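Local coordinates for protein L-serine ammonia-lyase (Rhizomucor miehei CAU432, PDB 5C3U) that belongs to the pyridoxal-phosphate-dependent enzyme family and binds pyridoxal-5'-phosphate in a pocket, at residues Val38-Glu43 against Val309-Gly314. Sequence-based numbering, arbitrary orientation.
With PLP (pyridoxal-5'-phosphate), chain B.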
loop_
_atom_site.group_PDB
_atom_site.type_symbol
_atom_site.label_atom_id
_atom_site.label_comp_id
_atom_site.label_asym_id
_atom_site.label_seq_id
_atom_site.Cartn_x
_atom_site.Cartn_y
_atom_site.Cartn_z
ATOM N N VAL A 38 16.581 -5.730 -10.736
ATOM C CA VAL A 38 15.544 -5.464 -9.746
ATOM C C VAL A 38 15.688 -4.038 -9.244
ATOM O O VAL A 38 16.765 -3.640 -8.758
ATOM C CB VAL A 38 15.615 -6.482 -8.580
ATOM C CG1 VAL A 38 14.601 -6.155 -7.484
ATOM C CG2 VAL A 38 15.380 -7.891 -9.110
ATOM N N PHE A 39 14.604 -3.268 -9.388
ATOM C CA PHE A 39 14.555 -1.904 -8.890
ATOM C C PHE A 39 13.494 -1.811 -7.802
ATOM O O PHE A 39 12.432 -2.428 -7.908
ATOM C CB PHE A 39 14.204 -0.931 -10.001
ATOM C CG PHE A 39 15.268 -0.804 -11.048
ATOM C CD1 PHE A 39 15.217 -1.584 -12.205
ATOM C CD2 PHE A 39 16.317 0.093 -10.876
ATOM C CE1 PHE A 39 16.208 -1.459 -13.173
ATOM C CE2 PHE A 39 17.299 0.229 -11.844
ATOM C CZ PHE A 39 17.245 -0.553 -12.988
ATOM N N LEU A 40 13.779 -1.023 -6.779
ATOM C CA LEU A 40 12.876 -0.893 -5.646
ATOM C C LEU A 40 12.389 0.546 -5.557
ATOM O O LEU A 40 13.197 1.470 -5.410
ATOM C CB LEU A 40 13.605 -1.290 -4.359
ATOM C CG LEU A 40 14.277 -2.665 -4.359
ATOM C CD1 LEU A 40 15.070 -2.843 -3.077
ATOM C CD2 LEU A 40 13.264 -3.784 -4.547
ATOM N N LYS A 41 11.070 0.731 -5.673
ATOM C CA LYS A 41 10.457 2.062 -5.568
ATOM C C LYS A 41 10.140 2.332 -4.090
ATOM O O LYS A 41 9.277 1.677 -3.507
ATOM C CB LYS A 41 9.198 2.126 -6.453
ATOM C CG LYS A 41 8.510 3.482 -6.508
ATOM C CD LYS A 41 9.465 4.589 -6.951
ATOM C CE LYS A 41 8.668 5.824 -7.358
ATOM N NZ LYS A 41 9.573 6.985 -7.627
ATOM N N MET A 42 10.868 3.270 -3.473
ATOM C CA MET A 42 10.910 3.400 -2.013
ATOM C C MET A 42 9.870 4.354 -1.394
ATOM O O MET A 42 10.198 5.461 -0.966
ATOM C CB MET A 42 12.326 3.816 -1.552
ATOM C CG MET A 42 13.432 2.888 -2.056
ATOM S SD MET A 42 13.223 1.206 -1.437
ATOM C CE MET A 42 13.503 1.500 0.308
ATOM N N GLU A 43 8.631 3.890 -1.291
ATOM C CA GLU A 43 7.552 4.689 -0.678
ATOM C C GLU A 43 7.628 4.895 0.851
ATOM O O GLU A 43 6.857 5.691 1.428
ATOM C CB GLU A 43 6.201 4.111 -1.122
ATOM C CG GLU A 43 6.046 4.109 -2.638
ATOM C CD GLU A 43 6.085 5.522 -3.223
ATOM O OE1 GLU A 43 5.231 6.348 -2.836
ATOM O OE2 GLU A 43 6.962 5.800 -4.072
ATOM N N VAL A 309 9.738 -3.300 -7.936
ATOM C CA VAL A 309 8.941 -3.711 -6.765
ATOM C C VAL A 309 8.511 -2.443 -6.062
ATOM O O VAL A 309 9.371 -1.621 -5.711
ATOM C CB VAL A 309 9.761 -4.590 -5.794
ATOM C CG1 VAL A 309 8.914 -5.026 -4.595
ATOM C CG2 VAL A 309 10.332 -5.792 -6.526
ATOM N N LEU A 310 7.201 -2.279 -5.833
ATOM C CA LEU A 310 6.727 -1.115 -5.079
ATOM C C LEU A 310 6.860 -1.397 -3.607
ATOM O O LEU A 310 6.131 -2.232 -3.056
ATOM C CB LEU A 310 5.281 -0.741 -5.439
ATOM C CG LEU A 310 4.923 -0.593 -6.916
ATOM C CD1 LEU A 310 3.460 -0.168 -7.046
ATOM C CD2 LEU A 310 5.836 0.396 -7.638
ATOM N N VAL A 311 7.814 -0.718 -2.970
ATOM C CA VAL A 311 8.092 -0.961 -1.576
ATOM C C VAL A 311 7.273 0.044 -0.791
ATOM O O VAL A 311 7.667 1.204 -0.609
ATOM C CB VAL A 311 9.592 -0.853 -1.251
ATOM C CG1 VAL A 311 9.824 -1.015 0.263
ATOM C CG2 VAL A 311 10.360 -1.913 -2.030
ATOM N N THR A 312 6.110 -0.415 -0.352
ATOM C CA THR A 312 5.064 0.503 0.094
ATOM C C THR A 312 5.312 1.143 1.457
ATOM O O THR A 312 4.679 2.150 1.779
ATOM C CB THR A 312 3.675 -0.134 -0.008
ATOM O OG1 THR A 312 3.690 -1.425 0.630
ATOM C CG2 THR A 312 3.312 -0.290 -1.473
ATOM N N GLY A 313 6.216 0.554 2.242
ATOM C CA GLY A 313 6.673 1.162 3.483
ATOM C C GLY A 313 5.769 0.694 4.605
ATOM O O GLY A 313 5.597 -0.526 4.817
ATOM N N GLY A 314 5.181 1.651 5.307
ATOM C CA GLY A 314 4.230 1.348 6.370
ATOM C C GLY A 314 4.793 1.476 7.777
ATOM O O GLY A 314 5.974 1.230 8.017
HETATM N N1 PLP B . 1.124 -1.606 1.484
HETATM C C2 PLP B . 1.016 -0.670 2.444
HETATM C C2A PLP B . 2.081 -0.479 3.497
HETATM C C3 PLP B . -0.177 0.179 2.477
HETATM O O3 PLP B . -0.313 1.144 3.440
HETATM C C4 PLP B . -1.184 -0.036 1.415
HETATM C C4A PLP B . -2.386 0.811 1.379
HETATM C C5 PLP B . -0.962 -1.101 0.404
HETATM C C6 PLP B . 0.222 -1.839 0.503
HETATM C C5A PLP B . -1.964 -1.389 -0.716
HETATM O O4P PLP B . -3.242 -0.911 -0.316
HETATM P P PLP B . -4.593 -0.805 -1.204
HETATM O O1P PLP B . -4.576 0.498 -1.923
HETATM O O2P PLP B . -4.688 -2.040 -2.118
HETATM O O3P PLP B . -5.584 -0.875 -0.095
#
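Neighbouring parallel strands of the larger, mixed sheet in this pyridoxal-phosphate enzyme, 37-42 and 306-311, pair where Leu40, Lys41 and Met42 lie level with Val309, Leu310 and Val311. A ladder of four backbone bonds alternates between them: Val309 N to Phe39 O (2.8 Å), Lys41 N to Val309 O, Val311 N to Lys41 O, and Glu43 N to Val311 O. The last is the most bent, 130° at the hydrogen, where the chain turns at Met42, the centre of an inverse gamma turn.

One face is apolar. Leu40 and Val309 lie side by side, CD2 of Leu40 reaching CB of Val309 at 3.8 Å, while CB of Leu40 meets CG2 of Val311. Met42 follows suit: its chain, bent at chi2 (-62°), sets SD 4.2 Å from Val311 CB. Phe270 of helix 260-274 covers Leu40, Met42 and Val311. On the reverse face CB of Lys41 touches Leu310 CD2 at 4.0 Å; CG stands anti to the backbone N (chi1 -176°), and the chain leads its amine off to Glu162, Gln166 and the carbonyl of Thr22. OE1 of Glu43 takes a salt bridge from Arg54 and a hydrogen bond from Gln46; OE2 is hydrogen-bonded to Thr22.

Just past the strand, Thr312 OG1 lies 2.7 Å from PLP N1, and Gly313 O lies 3.8 Å from PLP C2A. A Ser or Thr hydroxyl beside the pyridine nitrogen is consistent with fold type II, the tryptophan synthase beta-like arrangement.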